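Local coordinates for protein diaminopimelate decarboxylase (Psychromonas ingrahamii, PDB 4XG1) that probably catalyses the pyridoxal phosphate-dependent decarboxylation of meso-diaminopimelate to L-lysine, the last step of lysine biosynthesis by the diaminopimelate pathway, at residues A36-H41 with L69-R74. Numbering follows the deposited sequence.
Sequences ATIERH and LNLMAR. With TME (propane), chain S.
Glu39 OE2 lies 4.0 Å from CD2 of Leu71 and takes the salt bridge of Arg35 NE from its own helix, so one carboxylate oxygen meets a charge and a methyl group. The contact joins two helices of the TIM-barrel domain that binds the pyridoxal cofactor: helix 35-49, which leads into strand 54-59, and helix 66-74, which links that strand to the parallel neighbour 78-81 and completes a beta-alpha-beta crossover. The segment axes approach to 10.4 Å and cross at -43°, a spacing wide enough for branched and long side chains to fill.

Apart from the carboxylate, the interface is apolar. Ile38 divides its two branches between two partners. Its chi1 of -68° keeps CG1 beside the backbone N and turns CG2 anti to it; that methyl packs against CE of Met72 at 3.5 Å, while the other branch carries CD1 to 4.0 Å from CD1 of Leu71. Leucine suits its central place because its fork spans the gap, CD1 going to Ile38 and CD2 to the carboxylate of Glu39. Met72 starts off aslant from the opposite helix, but its flexible chain bends at chi2 (-58°) and brings the terminal methyl back to Ile38. It also packs on Trp42, one turn beyond Ile38, and on Phe79 and Tyr58 of the barrel strands, wedged between helix and sheet.

Glu39 runs extended beyond CG, which brings its carboxylate alongside Leu71, where OE2 meets Arg35 NE. Arg74 NE stays 5.8 Å from OE2, too far for a bond; Arg35, and more weakly Arg74, probably favour the charged carboxylate. The other oxygen faces a bound propane: C1 of the propane lies 3.3 Å from Glu39 OE1, while its far carbon, C3, rests on Ala36 and on CB of Arg40.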
ATOM      1  N   ALA B  36      24.776  -2.640 -11.184  1.00 21.30           N
ATOM      2  CA  ALA B  36      25.116  -3.013 -12.539  1.00 21.30           C
ATOM      3  C   ALA B  36      23.851  -3.312 -13.343  1.00 20.08           C
ATOM      4  O   ALA B  36      23.719  -2.862 -14.477  1.00 21.47           O
ATOM      5  CB  ALA B  36      26.028  -4.234 -12.539  1.00 22.63           C
ATOM      6  N   THR B  37      22.927  -4.066 -12.770  1.00 18.00           N
ATOM      7  CA  THR B  37      21.700  -4.375 -13.468  1.00 17.40           C
ATOM      8  C   THR B  37      20.908  -3.126 -13.784  1.00 19.23           C
ATOM      9  O   THR B  37      20.345  -3.015 -14.847  1.00 19.54           O
ATOM     10  CB  THR B  37      20.821  -5.283 -12.647  1.00 17.69           C
ATOM     11  OG1 THR B  37      21.571  -6.446 -12.260  1.00 17.33           O
ATOM     12  CG2 THR B  37      19.567  -5.695 -13.441  1.00 17.27           C
ATOM     13  N   ILE B  38      20.872  -2.164 -12.863  1.00 20.44           N
ATOM     14  CA  ILE B  38      20.126  -0.926 -13.110  1.00 20.98           C
ATOM     15  C   ILE B  38      20.726  -0.177 -14.292  1.00 22.87           C
ATOM     16  O   ILE B  38      20.020   0.308 -15.198  1.00 23.25           O
ATOM     17  CB  ILE B  38      20.137   0.002 -11.870  1.00 19.12           C
ATOM     18  CG1 ILE B  38      19.323  -0.636 -10.750  1.00 18.59           C
ATOM     19  CG2 ILE B  38      19.567   1.359 -12.193  1.00 18.83           C
ATOM     20  CD1 ILE B  38      19.594  -0.052  -9.393  1.00 18.16           C
ATOM     21  N   GLU B  39      22.049  -0.059 -14.260  1.00 25.58           N
ATOM     22  CA  GLU B  39      22.784   0.676 -15.286  1.00 25.63           C
ATOM     23  C   GLU B  39      22.656  -0.026 -16.641  1.00 23.29           C
ATOM     24  O   GLU B  39      22.323   0.582 -17.628  1.00 21.06           O
ATOM     25  CB  GLU B  39      24.238   0.829 -14.841  1.00 26.42           C
ATOM     26  CG  GLU B  39      24.343   1.879 -13.739  1.00 26.71           C
ATOM     27  CD  GLU B  39      25.743   2.122 -13.210  1.00 25.93           C
ATOM     28  OE1 GLU B  39      26.627   1.239 -13.368  1.00 26.14           O
ATOM     29  OE2 GLU B  39      25.932   3.192 -12.597  1.00 22.77           O
ATOM     30  N   ARG B  40      22.873  -1.315 -16.654  1.00 24.25           N
ATOM     31  CA  ARG B  40      22.751  -2.065 -17.879  1.00 27.24           C
ATOM     32  C   ARG B  40      21.383  -1.845 -18.486  1.00 28.49           C
ATOM     33  O   ARG B  40      21.276  -1.589 -19.692  1.00 30.05           O
ATOM     34  CB  ARG B  40      22.967  -3.528 -17.630  1.00 29.35           C
ATOM     35  CG  ARG B  40      23.150  -4.332 -18.878  1.00 33.50           C
ATOM     36  CD  ARG B  40      23.425  -5.765 -18.485  1.00 38.75           C
ATOM     37  NE  ARG B  40      22.190  -6.483 -18.210  1.00 46.10           N
ATOM     38  CZ  ARG B  40      22.100  -7.666 -17.591  1.00 57.48           C
ATOM     39  NH1 ARG B  40      23.188  -8.286 -17.116  1.00 55.84           N
ATOM     40  NH2 ARG B  40      20.898  -8.235 -17.444  1.00 59.10           N
ATOM     41  N   HIS B  41      20.340  -1.922 -17.655  1.00 26.96           N
ATOM     42  CA  HIS B  41      18.967  -1.828 -18.161  1.00 23.94           C
ATOM     43  C   HIS B  41      18.632  -0.440 -18.676  1.00 21.90           C
ATOM     44  O   HIS B  41      17.937  -0.317 -19.668  1.00 20.80           O
ATOM     45  CB  HIS B  41      17.950  -2.291 -17.127  1.00 24.12           C
ATOM     46  CG  HIS B  41      17.848  -3.780 -17.004  1.00 24.68           C
ATOM     47  ND1 HIS B  41      17.154  -4.385 -15.986  1.00 25.42           N
ATOM     48  CD2 HIS B  41      18.370  -4.788 -17.749  1.00 26.86           C
ATOM     49  CE1 HIS B  41      17.223  -5.702 -16.123  1.00 27.67           C
ATOM     50  NE2 HIS B  41      17.972  -5.975 -17.178  1.00 27.31           N
ATOM     51  N   LEU B  69      17.874   6.949  -8.005  1.00 12.36           N
ATOM     52  CA  LEU B  69      17.627   8.062  -8.878  1.00 12.35           C
ATOM     53  C   LEU B  69      18.965   8.628  -9.278  1.00 13.39           C
ATOM     54  O   LEU B  69      19.148   9.091 -10.398  1.00 12.74           O
ATOM     55  CB  LEU B  69      16.806   9.142  -8.170  1.00 11.39           C
ATOM     56  CG  LEU B  69      15.362   8.735  -7.924  1.00 11.71           C
ATOM     57  CD1 LEU B  69      14.552   9.900  -7.362  1.00 11.07           C
ATOM     58  CD2 LEU B  69      14.704   8.177  -9.192  1.00 11.83           C
ATOM     59  N   ASN B  70      19.875   8.636  -8.322  1.00 14.58           N
ATOM     60  CA  ASN B  70      21.167   9.236  -8.521  1.00 15.06           C
ATOM     61  C   ASN B  70      21.944   8.484  -9.561  1.00 15.68           C
ATOM     62  O   ASN B  70      22.596   9.086 -10.387  1.00 15.80           O
ATOM     63  CB  ASN B  70      21.938   9.266  -7.208  1.00 14.96           C
ATOM     64  CG  ASN B  70      23.333   9.849  -7.376  1.00 14.64           C
ATOM     65  OD1 ASN B  70      24.293   9.108  -7.389  1.00 14.12           O
ATOM     66  ND2 ASN B  70      23.424  11.175  -7.542  1.00 13.90           N
ATOM     67  N   LEU B  71      21.843   7.167  -9.560  1.00 17.70           N
ATOM     68  CA  LEU B  71      22.473   6.396 -10.614  1.00 19.61           C
ATOM     69  C   LEU B  71      22.005   6.873 -11.984  1.00 20.99           C
ATOM     70  O   LEU B  71      22.825   7.066 -12.881  1.00 23.60           O
ATOM     71  CB  LEU B  71      22.167   4.922 -10.484  1.00 19.21           C
ATOM     72  CG  LEU B  71      22.772   4.204  -9.292  1.00 19.73           C
ATOM     73  CD1 LEU B  71      22.447   2.712  -9.397  1.00 19.78           C
ATOM     74  CD2 LEU B  71      24.276   4.415  -9.224  1.00 19.72           C
ATOM     75  N   MET B  72      20.704   7.062 -12.146  1.00 21.35           N
ATOM     76  CA  MET B  72      20.206   7.534 -13.406  1.00 23.17           C
ATOM     77  C   MET B  72      20.770   8.926 -13.697  1.00 23.41           C
ATOM     78  O   MET B  72      21.141   9.218 -14.842  1.00 26.80           O
ATOM     79  CB  MET B  72      18.683   7.674 -13.423  1.00 24.13           C
ATOM     80  CG  MET B  72      17.885   6.480 -13.000  1.00 26.21           C
ATOM     81  SD  MET B  72      18.150   4.976 -13.921  1.00 25.93           S
ATOM     82  CE  MET B  72      17.246   3.938 -12.802  1.00 26.89           C
ATOM     83  N   ALA B  73      20.735   9.802 -12.701  1.00 21.54           N
ATOM     84  CA  ALA B  73      21.132  11.193 -12.879  1.00 22.47           C
ATOM     85  C   ALA B  73      22.596  11.299 -13.384  1.00 25.29           C
ATOM     86  O   ALA B  73      22.906  12.120 -14.240  1.00 26.05           O
ATOM     87  CB  ALA B  73      20.964  11.964 -11.603  1.00 21.32           C
ATOM     88  N   ARG B  74      23.455  10.414 -12.898  1.00 26.45           N
ATOM     89  CA  ARG B  74      24.842  10.357 -13.323  1.00 29.27           C
ATOM     90  C   ARG B  74      24.988   9.960 -14.778  1.00 29.36           C
ATOM     91  O   ARG B  74      25.879  10.476 -15.477  1.00 34.23           O
ATOM     92  CB  ARG B  74      25.648   9.382 -12.465  1.00 29.68           C
ATOM     93  CG  ARG B  74      25.955   9.949 -11.102  1.00 31.39           C
ATOM     94  CD  ARG B  74      26.581   8.945 -10.175  1.00 35.34           C
ATOM     95  NE  ARG B  74      27.791   8.414 -10.766  1.00 37.31           N
ATOM     96  CZ  ARG B  74      28.955   9.067 -10.767  1.00 38.98           C
ATOM     97  NH1 ARG B  74      29.087  10.291 -10.201  1.00 37.09           N
ATOM     98  NH2 ARG B  74      30.000   8.476 -11.325  1.00 38.68           N
TER
HETATM   99  C1  TME S 507      27.688  -1.504 -14.878  1.00 25.19           C
HETATM  100  C2  TME S 507      26.580  -1.891 -15.889  1.00 25.65           C
HETATM  101  C3  TME S 507      26.470  -3.389 -16.209  1.00 24.45           C